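Local coordinates for protein ferulic acid decarboxylase 1 (Candida dubliniensis, PDB 4ZAD) that probably catalyses the reversible, prenylated-FMN-dependent decarboxylation of aromatic acids such as ferulic, p-coumaric and cinnamic acid to their vinyl derivatives, at residues A[65-70]-A[310-315]; A[56-61]-A[140-145]; A[412-417]-A[430-435]. One frame throughout, in Å; residues are numbered along the deposited sequence.

Interaction 1: residues A[65-70]-A[310-315]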
loop_
_atom_site.group_PDB
_atom_site.type_symbol
_atom_site.label_atom_id
_atom_site.label_comp_id
_atom_site.label_asym_id
_atom_site.label_seq_id
_atom_site.Cartn_x
_atom_site.Cartn_y
_atom_site.Cartn_z
ATOM N N LYS A 65 44.144 -6.862 9.869
ATOM C CA LYS A 65 43.610 -8.032 10.565
ATOM C C LYS A 65 42.587 -7.593 11.604
ATOM O O LYS A 65 41.738 -8.373 12.009
ATOM C CB LYS A 65 44.736 -8.930 11.152
ATOM C CG LYS A 65 45.275 -8.582 12.558
ATOM C CD LYS A 65 46.767 -9.063 12.725
ATOM C CE LYS A 65 47.048 -9.830 14.059
ATOM N NZ LYS A 65 47.466 -8.944 15.211
ATOM N N ASN A 66 42.687 -6.324 11.999
ATOM C CA ASN A 66 41.769 -5.714 12.960
ATOM C C ASN A 66 40.757 -4.701 12.404
ATOM O O ASN A 66 39.737 -4.479 13.023
ATOM C CB ASN A 66 42.588 -5.020 14.057
ATOM C CG ASN A 66 43.276 -5.991 14.980
ATOM O OD1 ASN A 66 44.373 -5.729 15.449
ATOM N ND2 ASN A 66 42.631 -7.105 15.262
ATOM N N LEU A 67 41.050 -4.071 11.273
ATOM C CA LEU A 67 40.242 -2.957 10.767
ATOM C C LEU A 67 39.806 -3.173 9.328
ATOM O O LEU A 67 40.673 -3.251 8.444
ATOM C CB LEU A 67 41.071 -1.662 10.795
ATOM C CG LEU A 67 41.367 -1.130 12.186
ATOM C CD1 LEU A 67 42.383 0.020 12.167
ATOM C CD2 LEU A 67 40.026 -0.694 12.780
ATOM N N PHE A 68 38.498 -3.333 9.063
ATOM C CA PHE A 68 37.491 -3.848 10.009
ATOM C C PHE A 68 36.606 -4.801 9.200
ATOM O O PHE A 68 36.709 -4.845 7.958
ATOM C CB PHE A 68 36.654 -2.731 10.632
ATOM C CG PHE A 68 36.298 -1.646 9.675
ATOM C CD1 PHE A 68 35.274 -1.820 8.764
ATOM C CD2 PHE A 68 36.992 -0.451 9.684
ATOM C CE1 PHE A 68 34.952 -0.827 7.852
ATOM C CE2 PHE A 68 36.693 0.556 8.787
ATOM C CZ PHE A 68 35.677 0.377 7.857
ATOM N N ARG A 69 35.783 -5.577 9.899
ATOM C CA ARG A 69 34.700 -6.356 9.266
ATOM C C ARG A 69 33.474 -5.481 9.240
ATOM O O ARG A 69 33.444 -4.457 9.910
ATOM C CB ARG A 69 34.346 -7.605 10.084
ATOM C CG ARG A 69 35.360 -8.759 9.982
ATOM C CD ARG A 69 35.885 -9.223 11.356
ATOM N NE ARG A 69 34.995 -10.163 12.046
ATOM C CZ ARG A 69 35.032 -10.415 13.356
ATOM N NH1 ARG A 69 35.877 -9.786 14.153
ATOM N NH2 ARG A 69 34.199 -11.289 13.886
ATOM N N ILE A 70 32.452 -5.902 8.502
ATOM C CA ILE A 70 31.158 -5.199 8.486
ATOM C C ILE A 70 29.995 -6.124 8.861
ATOM O O ILE A 70 29.859 -7.207 8.294
ATOM C CB ILE A 70 30.888 -4.509 7.123
ATOM C CG1 ILE A 70 31.890 -3.358 6.926
ATOM C CG2 ILE A 70 29.416 -3.981 7.042
ATOM C CD1 ILE A 70 31.889 -2.777 5.516
ATOM N N ILE A 310 41.976 7.299 17.338
ATOM C CA ILE A 310 41.100 6.156 17.128
ATOM C C ILE A 310 41.561 5.066 18.080
ATOM O O ILE A 310 42.763 4.784 18.208
ATOM C CB ILE A 310 41.165 5.566 15.705
ATOM C CG1 ILE A 310 40.589 6.523 14.661
ATOM C CG2 ILE A 310 40.418 4.189 15.624
ATOM C CD1 ILE A 310 40.803 6.022 13.216
ATOM N N SER A 311 40.599 4.469 18.766
ATOM C CA SER A 311 40.858 3.330 19.619
ATOM C C SER A 311 39.961 2.232 19.057
ATOM O O SER A 311 38.902 2.531 18.547
ATOM C CB SER A 311 40.557 3.676 21.088
ATOM O OG SER A 311 39.169 3.870 21.332
ATOM N N TYR A 312 40.413 0.982 19.096
ATOM C CA TYR A 312 39.656 -0.134 18.515
ATOM C C TYR A 312 40.087 -1.483 19.077
ATOM O O TYR A 312 41.240 -1.676 19.452
ATOM C CB TYR A 312 39.795 -0.152 16.992
ATOM C CG TYR A 312 41.203 -0.380 16.526
ATOM C CD1 TYR A 312 42.089 0.674 16.395
ATOM C CD2 TYR A 312 41.658 -1.647 16.218
ATOM C CE1 TYR A 312 43.385 0.470 15.979
ATOM C CE2 TYR A 312 42.981 -1.859 15.791
ATOM C CZ TYR A 312 43.821 -0.795 15.686
ATOM O OH TYR A 312 45.092 -0.976 15.269
ATOM N N ARG A 313 39.145 -2.413 19.138
ATOM C CA ARG A 313 39.403 -3.715 19.732
ATOM C C ARG A 313 39.975 -4.680 18.705
ATOM O O ARG A 313 40.088 -4.353 17.543
ATOM C CB ARG A 313 38.118 -4.280 20.320
ATOM C CG ARG A 313 37.106 -4.744 19.286
ATOM C CD ARG A 313 35.777 -5.142 19.927
ATOM N NE ARG A 313 35.936 -6.083 21.038
ATOM C CZ ARG A 313 34.978 -6.372 21.900
ATOM N NH1 ARG A 313 33.800 -5.798 21.801
ATOM N NH2 ARG A 313 35.198 -7.216 22.877
ATOM N N ASP A 314 40.350 -5.873 19.150
ATOM C CA ASP A 314 40.725 -6.950 18.240
ATOM C C ASP A 314 39.553 -7.226 17.325
ATOM O O ASP A 314 38.423 -7.387 17.772
ATOM C CB ASP A 314 40.979 -8.256 19.001
ATOM C CG ASP A 314 42.307 -8.286 19.730
ATOM O OD1 ASP A 314 43.236 -7.545 19.342
ATOM O OD2 ASP A 314 42.411 -9.081 20.693
ATOM N N GLN A 315 39.823 -7.261 16.042
ATOM C CA GLN A 315 38.909 -7.819 15.073
ATOM C C GLN A 315 37.611 -7.028 15.054
ATOM O O GLN A 315 36.526 -7.587 15.236
ATOM C CB GLN A 315 38.672 -9.318 15.359
ATOM C CG GLN A 315 39.941 -10.157 15.415
ATOM C CD GLN A 315 39.672 -11.609 15.035
ATOM O OE1 GLN A 315 38.889 -12.307 15.696
ATOM N NE2 GLN A 315 40.318 -12.071 13.970
#
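The end of strand 300-312 and the turn after it meet the loop leading into strand 69-71, and at this seam between the N-terminal and Rift-related domains Leu67 and Asn66 pack against the ring of Tyr312. The ring is approached from two sides. Leu67 lays CD1 over one face in a CH-pi contact, 4.0 Å from the ring centroid and 15° off its normal, its side chain crossing that of the tyrosine at about a right angle. Asn66 comes to the rim instead, its CB 3.6 Å from CE2 of Tyr312 near the ring plane. Tyr312 reaches this spot with CG lodged between its own backbone N and carbonyl carbon (chi1 63°), and its hydroxyl is tied by a hydrogen bond to Asp63. Beyond the ring the backbones come together, CA of Asn66 4.1 Å from CA of Gln315. The turn is anchored outward as well, through salt bridges from Asp314 to Lys130 and from Arg313 to Glu269. Around the core, Leu67 and Tyr312 share Leu133 of strand 131-134 and Met270 of strand 270-277 as neighbours, while backbone bonds from Arg69 to Ala316 and Met318 align strand 69-71 with the parallel strand 317-319.

Interaction 2: residues A[56-61]-A[140-145]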
loop_
_atom_site.group_PDB
_atom_site.type_symbol
_atom_site.label_atom_id
_atom_site.label_comp_id
_atom_site.label_asym_id
_atom_site.label_seq_id
_atom_site.Cartn_x
_atom_site.Cartn_y
_atom_site.Cartn_z
ATOM N N LYS A 56 37.522 -6.750 0.818
ATOM C CA LYS A 56 38.676 -6.516 -0.046
ATOM C C LYS A 56 39.401 -5.310 0.471
ATOM O O LYS A 56 38.845 -4.212 0.476
ATOM C CB LYS A 56 38.292 -6.277 -1.515
ATOM C CG LYS A 56 39.524 -6.032 -2.466
ATOM C CD LYS A 56 39.111 -5.975 -3.964
ATOM C CE LYS A 56 40.228 -5.450 -4.921
ATOM N NZ LYS A 56 40.029 -4.005 -5.385
ATOM N N GLN A 57 40.657 -5.525 0.855
ATOM C CA GLN A 57 41.445 -4.540 1.579
ATOM C C GLN A 57 42.424 -3.779 0.696
ATOM O O GLN A 57 42.976 -4.312 -0.279
ATOM C CB GLN A 57 42.187 -5.215 2.727
ATOM C CG GLN A 57 41.286 -5.555 3.920
ATOM C CD GLN A 57 41.046 -4.352 4.868
ATOM O OE1 GLN A 57 40.948 -3.177 4.434
ATOM N NE2 GLN A 57 40.938 -4.653 6.164
ATOM N N ASP A 58 42.590 -2.505 1.034
ATOM C CA ASP A 58 43.575 -1.655 0.418
ATOM C C ASP A 58 44.918 -2.089 1.044
ATOM O O ASP A 58 44.979 -2.343 2.246
ATOM C CB ASP A 58 43.242 -0.178 0.684
ATOM C CG ASP A 58 44.215 0.767 0.016
ATOM O OD1 ASP A 58 45.370 0.873 0.473
ATOM O OD2 ASP A 58 43.829 1.402 -0.972
ATOM N N PRO A 59 45.992 -2.201 0.229
ATOM C CA PRO A 59 47.253 -2.699 0.786
ATOM C C PRO A 59 47.896 -1.815 1.850
ATOM O O PRO A 59 48.580 -2.355 2.719
ATOM C CB PRO A 59 48.168 -2.803 -0.444
ATOM C CG PRO A 59 47.231 -2.921 -1.588
ATOM C CD PRO A 59 46.119 -1.992 -1.227
ATOM N N GLU A 60 47.659 -0.503 1.806
ATOM C CA GLU A 60 48.312 0.432 2.747
ATOM C C GLU A 60 47.587 0.548 4.116
ATOM O O GLU A 60 48.055 1.270 5.010
ATOM C CB GLU A 60 48.557 1.828 2.093
ATOM C CG GLU A 60 49.855 1.945 1.195
ATOM C CD GLU A 60 49.718 2.940 -0.036
ATOM O OE1 GLU A 60 49.710 4.195 0.124
ATOM O OE2 GLU A 60 49.649 2.447 -1.189
ATOM N N ASN A 61 46.468 -0.169 4.284
ATOM C CA ASN A 61 45.716 -0.203 5.559
ATOM C C ASN A 61 46.599 -0.612 6.731
ATOM O O ASN A 61 47.195 -1.684 6.712
ATOM C CB ASN A 61 44.552 -1.197 5.451
ATOM C CG ASN A 61 43.804 -1.392 6.764
ATOM O OD1 ASN A 61 44.199 -0.880 7.814
ATOM N ND2 ASN A 61 42.712 -2.138 6.704
ATOM N N LEU A 140 42.041 7.324 6.749
ATOM C CA LEU A 140 40.691 6.798 6.559
ATOM C C LEU A 140 40.480 6.303 5.122
ATOM O O LEU A 140 39.636 5.437 4.871
ATOM C CB LEU A 140 39.663 7.877 6.943
ATOM C CG LEU A 140 39.688 8.380 8.403
ATOM C CD1 LEU A 140 38.712 9.528 8.617
ATOM C CD2 LEU A 140 39.398 7.261 9.396
ATOM N N THR A 141 41.269 6.864 4.195
ATOM C CA THR A 141 41.301 6.505 2.760
ATOM C C THR A 141 41.580 5.010 2.552
ATOM O O THR A 141 41.068 4.404 1.600
ATOM C CB THR A 141 42.385 7.425 2.042
ATOM O OG1 THR A 141 41.931 8.782 2.088
ATOM C CG2 THR A 141 42.709 7.045 0.573
ATOM N N LYS A 142 42.362 4.421 3.458
ATOM C CA LYS A 142 42.832 3.043 3.305
ATOM C C LYS A 142 41.945 1.972 3.944
ATOM O O LYS A 142 42.079 0.777 3.633
ATOM C CB LYS A 142 44.273 2.915 3.828
ATOM C CG LYS A 142 45.255 3.967 3.230
ATOM C CD LYS A 142 45.326 3.899 1.703
ATOM C CE LYS A 142 46.297 4.915 1.120
ATOM N NZ LYS A 142 45.915 5.439 -0.236
ATOM N N LEU A 143 41.018 2.400 4.796
ATOM C CA LEU A 143 40.061 1.468 5.426
ATOM C C LEU A 143 38.986 1.004 4.423
ATOM O O LEU A 143 38.698 1.698 3.449
ATOM C CB LEU A 143 39.437 2.122 6.663
ATOM C CG LEU A 143 40.443 2.532 7.755
ATOM C CD1 LEU A 143 39.732 3.251 8.913
ATOM C CD2 LEU A 143 41.181 1.319 8.231
ATOM N N PRO A 144 38.387 -0.169 4.655
ATOM C CA PRO A 144 37.365 -0.694 3.770
ATOM C C PRO A 144 35.991 -0.097 4.074
ATOM O O PRO A 144 35.076 -0.794 4.559
ATOM C CB PRO A 144 37.400 -2.176 4.067
ATOM C CG PRO A 144 37.739 -2.249 5.484
ATOM C CD PRO A 144 38.543 -1.032 5.831
ATOM N N VAL A 145 35.878 1.191 3.757
ATOM C CA VAL A 145 34.670 1.978 3.910
ATOM C C VAL A 145 33.918 1.770 2.622
ATOM O O VAL A 145 34.491 1.904 1.540
ATOM C CB VAL A 145 35.027 3.475 4.125
ATOM C CG1 VAL A 145 33.792 4.366 4.188
ATOM C CG2 VAL A 145 35.878 3.621 5.384
#
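The amide of Gln57 has the Pro144 ring on one side of its plane and the amide of Asn61 on the other. OE1 of Gln57 rests 3.5 Å from CG of Pro144, and the same oxygen accepts a hydrogen bond from ND2 of Asn61 at 3.1 Å. That donor stands above the Gln57 carbonyl plane, 43° out of it, yet the bond lies almost within the Asn61 amide plane. CD2 of Leu143 comes in over one side of the Asn61 amide, 3.8 Å from OD1. Both amide nitrogens also donate to the backbone oxygen of Leu67, which fixes how the two groups are turned. At the other end, Lys142 runs beside Glu60, pointing the same way, and across Asp58. Its chain, bent at chi2 (-58°), brings CD to 3.3 Å from OD1 of Asp58. That oxygen is already engaged by the backbone N of Glu60 in an Asx turn, at the start of the type I turn from Asp58 to Asn61. NZ of Lys142 stops 4.0 Å from OE1 of Glu60, too far for a salt bridge. No hydrogen bond joins the two segments; direct contact is van der Waals, with perhaps diffuse attraction between Lys142 and the carboxylates.

Interaction 3: residues A[412-417]-A[430-435]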
loop_
_atom_site.group_PDB
_atom_site.type_symbol
_atom_site.label_atom_id
_atom_site.label_comp_id
_atom_site.label_asym_id
_atom_site.label_seq_id
_atom_site.Cartn_x
_atom_site.Cartn_y
_atom_site.Cartn_z
ATOM N N GLU A 412 2.360 13.718 6.306
ATOM C CA GLU A 412 0.933 13.465 6.264
ATOM C C GLU A 412 0.544 12.661 7.496
ATOM O O GLU A 412 1.176 11.659 7.827
ATOM C CB GLU A 412 0.569 12.740 4.976
ATOM C CG GLU A 412 -0.913 12.447 4.832
ATOM C CD GLU A 412 -1.413 12.477 3.400
ATOM O OE1 GLU A 412 -0.597 12.634 2.469
ATOM O OE2 GLU A 412 -2.632 12.352 3.214
ATOM N N ILE A 413 -0.459 13.145 8.214
ATOM C CA ILE A 413 -0.897 12.516 9.445
ATOM C C ILE A 413 -2.269 11.993 9.095
ATOM O O ILE A 413 -3.036 12.697 8.439
ATOM C CB ILE A 413 -1.036 13.487 10.600
ATOM C CG1 ILE A 413 0.220 14.368 10.737
ATOM C CG2 ILE A 413 -1.359 12.708 11.888
ATOM C CD1 ILE A 413 1.525 13.611 11.075
ATOM N N ILE A 414 -2.553 10.759 9.500
ATOM C CA ILE A 414 -3.703 10.056 9.014
ATOM C C ILE A 414 -4.559 9.627 10.175
ATOM O O ILE A 414 -4.162 8.822 10.963
ATOM C CB ILE A 414 -3.265 8.870 8.242
ATOM C CG1 ILE A 414 -2.584 9.346 6.942
ATOM C CG2 ILE A 414 -4.456 7.998 7.936
ATOM C CD1 ILE A 414 -2.125 8.234 6.065
ATOM N N LEU A 415 -5.712 10.238 10.344
ATOM C CA LEU A 415 -6.523 9.955 11.508
ATOM C C LEU A 415 -7.506 8.867 11.106
ATOM O O LEU A 415 -8.205 9.017 10.123
ATOM C CB LEU A 415 -7.235 11.203 11.961
ATOM C CG LEU A 415 -6.325 12.413 12.266
ATOM C CD1 LEU A 415 -7.217 13.691 12.555
ATOM C CD2 LEU A 415 -5.349 12.199 13.374
ATOM N N VAL A 416 -7.514 7.765 11.848
ATOM C CA VAL A 416 -8.374 6.659 11.549
ATOM C C VAL A 416 -9.016 6.094 12.817
ATOM O O VAL A 416 -8.470 6.211 13.906
ATOM C CB VAL A 416 -7.608 5.564 10.783
ATOM C CG1 VAL A 416 -6.475 4.946 11.630
ATOM C CG2 VAL A 416 -8.591 4.521 10.319
ATOM N N GLY A 417 -10.190 5.497 12.671
ATOM C CA GLY A 417 -10.896 4.899 13.797
ATOM C C GLY A 417 -10.291 3.571 14.184
ATOM O O GLY A 417 -9.419 3.041 13.492
ATOM N N TRP A 430 -6.516 0.368 3.025
ATOM C CA TRP A 430 -7.962 0.300 2.813
ATOM C C TRP A 430 -8.620 1.545 3.386
ATOM O O TRP A 430 -9.359 2.239 2.735
ATOM C CB TRP A 430 -8.529 -0.948 3.482
ATOM C CG TRP A 430 -9.992 -1.066 3.497
ATOM C CD1 TRP A 430 -10.813 -0.961 2.443
ATOM C CD2 TRP A 430 -10.827 -1.344 4.632
ATOM N NE1 TRP A 430 -12.123 -1.126 2.836
ATOM C CE2 TRP A 430 -12.151 -1.380 4.176
ATOM C CE3 TRP A 430 -10.578 -1.557 5.987
ATOM C CZ2 TRP A 430 -13.219 -1.637 5.009
ATOM C CZ3 TRP A 430 -11.657 -1.813 6.837
ATOM C CH2 TRP A 430 -12.945 -1.866 6.344
ATOM N N ALA A 431 -8.293 1.844 4.621
ATOM C CA ALA A 431 -8.918 2.944 5.303
ATOM C C ALA A 431 -8.567 4.271 4.643
ATOM O O ALA A 431 -9.361 5.204 4.664
ATOM C CB ALA A 431 -8.508 2.920 6.766
ATOM N N TYR A 432 -7.384 4.383 4.054
ATOM C CA TYR A 432 -6.925 5.702 3.612
ATOM C C TYR A 432 -7.604 6.067 2.322
ATOM O O TYR A 432 -7.930 7.221 2.074
ATOM C CB TYR A 432 -5.417 5.713 3.427
ATOM C CG TYR A 432 -4.858 6.997 2.813
ATOM C CD1 TYR A 432 -4.435 8.027 3.614
ATOM C CD2 TYR A 432 -4.752 7.160 1.442
ATOM C CE1 TYR A 432 -3.910 9.191 3.085
ATOM C CE2 TYR A 432 -4.236 8.328 0.886
ATOM C CZ TYR A 432 -3.811 9.343 1.723
ATOM O OH TYR A 432 -3.287 10.517 1.232
ATOM N N THR A 433 -7.803 5.071 1.474
ATOM C CA THR A 433 -8.360 5.327 0.163
ATOM C C THR A 433 -9.883 5.378 0.237
ATOM O O THR A 433 -10.498 6.136 -0.494
ATOM C CB THR A 433 -7.867 4.295 -0.841
ATOM O OG1 THR A 433 -8.171 3.004 -0.368
ATOM C CG2 THR A 433 -6.370 4.360 -0.945
ATOM N N THR A 434 -10.490 4.619 1.145
ATOM C CA THR A 434 -11.947 4.543 1.222
ATOM C C THR A 434 -12.596 5.492 2.218
ATOM O O THR A 434 -13.799 5.648 2.178
ATOM C CB THR A 434 -12.455 3.063 1.492
ATOM O OG1 THR A 434 -11.958 2.548 2.747
ATOM C CG2 THR A 434 -12.021 2.163 0.393
ATOM N N ARG A 435 -11.833 6.127 3.109
ATOM C CA ARG A 435 -12.437 7.007 4.128
ATOM C C ARG A 435 -12.126 8.526 4.063
ATOM O O ARG A 435 -12.501 9.242 4.958
ATOM C CB ARG A 435 -12.085 6.488 5.522
ATOM C CG ARG A 435 -12.397 5.018 5.690
ATOM C CD ARG A 435 -12.375 4.529 7.150
ATOM N NE ARG A 435 -12.569 3.091 7.167
ATOM C CZ ARG A 435 -12.488 2.316 8.230
ATOM N NH1 ARG A 435 -12.265 2.843 9.426
ATOM N NH2 ARG A 435 -12.697 0.996 8.102
#
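Tyr432 and Glu412 reach toward each other from opposite directions, one from helix 425-434 and the other from strand 412-417, and meet in a hydrogen bond of 2.8 Å from the tyrosine OH to OE2 of Glu412. The two flat groups are turned 60° apart. OE2 lies at the edge of the ring, in its plane, whereas the hydroxyl approaches from above the carboxylate plane, 43° out of it. Both side chains leave the backbone with CG opposite the main-chain N, which carries their polar ends to this meeting point. The buried OE2 is gripped a second time by the hydroxyl of Thr473.

Ile414 crosses the tyrosine at about a right angle, bringing its CD1 to 3.4 Å from CD1 of Tyr432; Trp369 stacks on the same ring. Two residues further along the strand, CG2 of Val416 meets CB of Ala431 at 3.9 Å. This methyl also approaches the guanidinium of Arg435, 4.1 Å from NH1. CB of Ala431 lies over one face of that guanidinium, whose NH2 makes a salt bridge to Asp419 and whose NE is hydrogen-bonded to Tyr293 of the second subunit.

The axes of these short strand and helix segments cross at 101°, 9.5 Å apart. Glu412, Ile414 and Val416 face this helix, while Ile413 and Leu415 turn to helix 386-399: the central strand of a five-stranded mixed sheet lies between helices 425-434 and 386-399, consistent with an alpha/beta/alpha sandwich, here with helix 425-434 also meeting the second subunit.

Overall arrangement
Interactions 1 and 2 form one neighbourhood, their centres 12 Å apart, and their segments interleave along the chain: 56-61 and 65-70 from the N-terminal domain meet 140-145 and 310-315 from the Rift-related domain. The Leu67 carbonyl and the Phe68 ring, which packs on Leu143 and Pro144, couple the two, so a single loop and the start of strand 69-71 are joined to two parts of the next domain far apart in sequence. Interaction 3 comes later in the chain, on the opposite side of its centre, about 48 and 50 Å from the other two between centres. It lies within the C-terminal domain, far from these two domain-joining contacts, and meets Tyr293 of the second subunit.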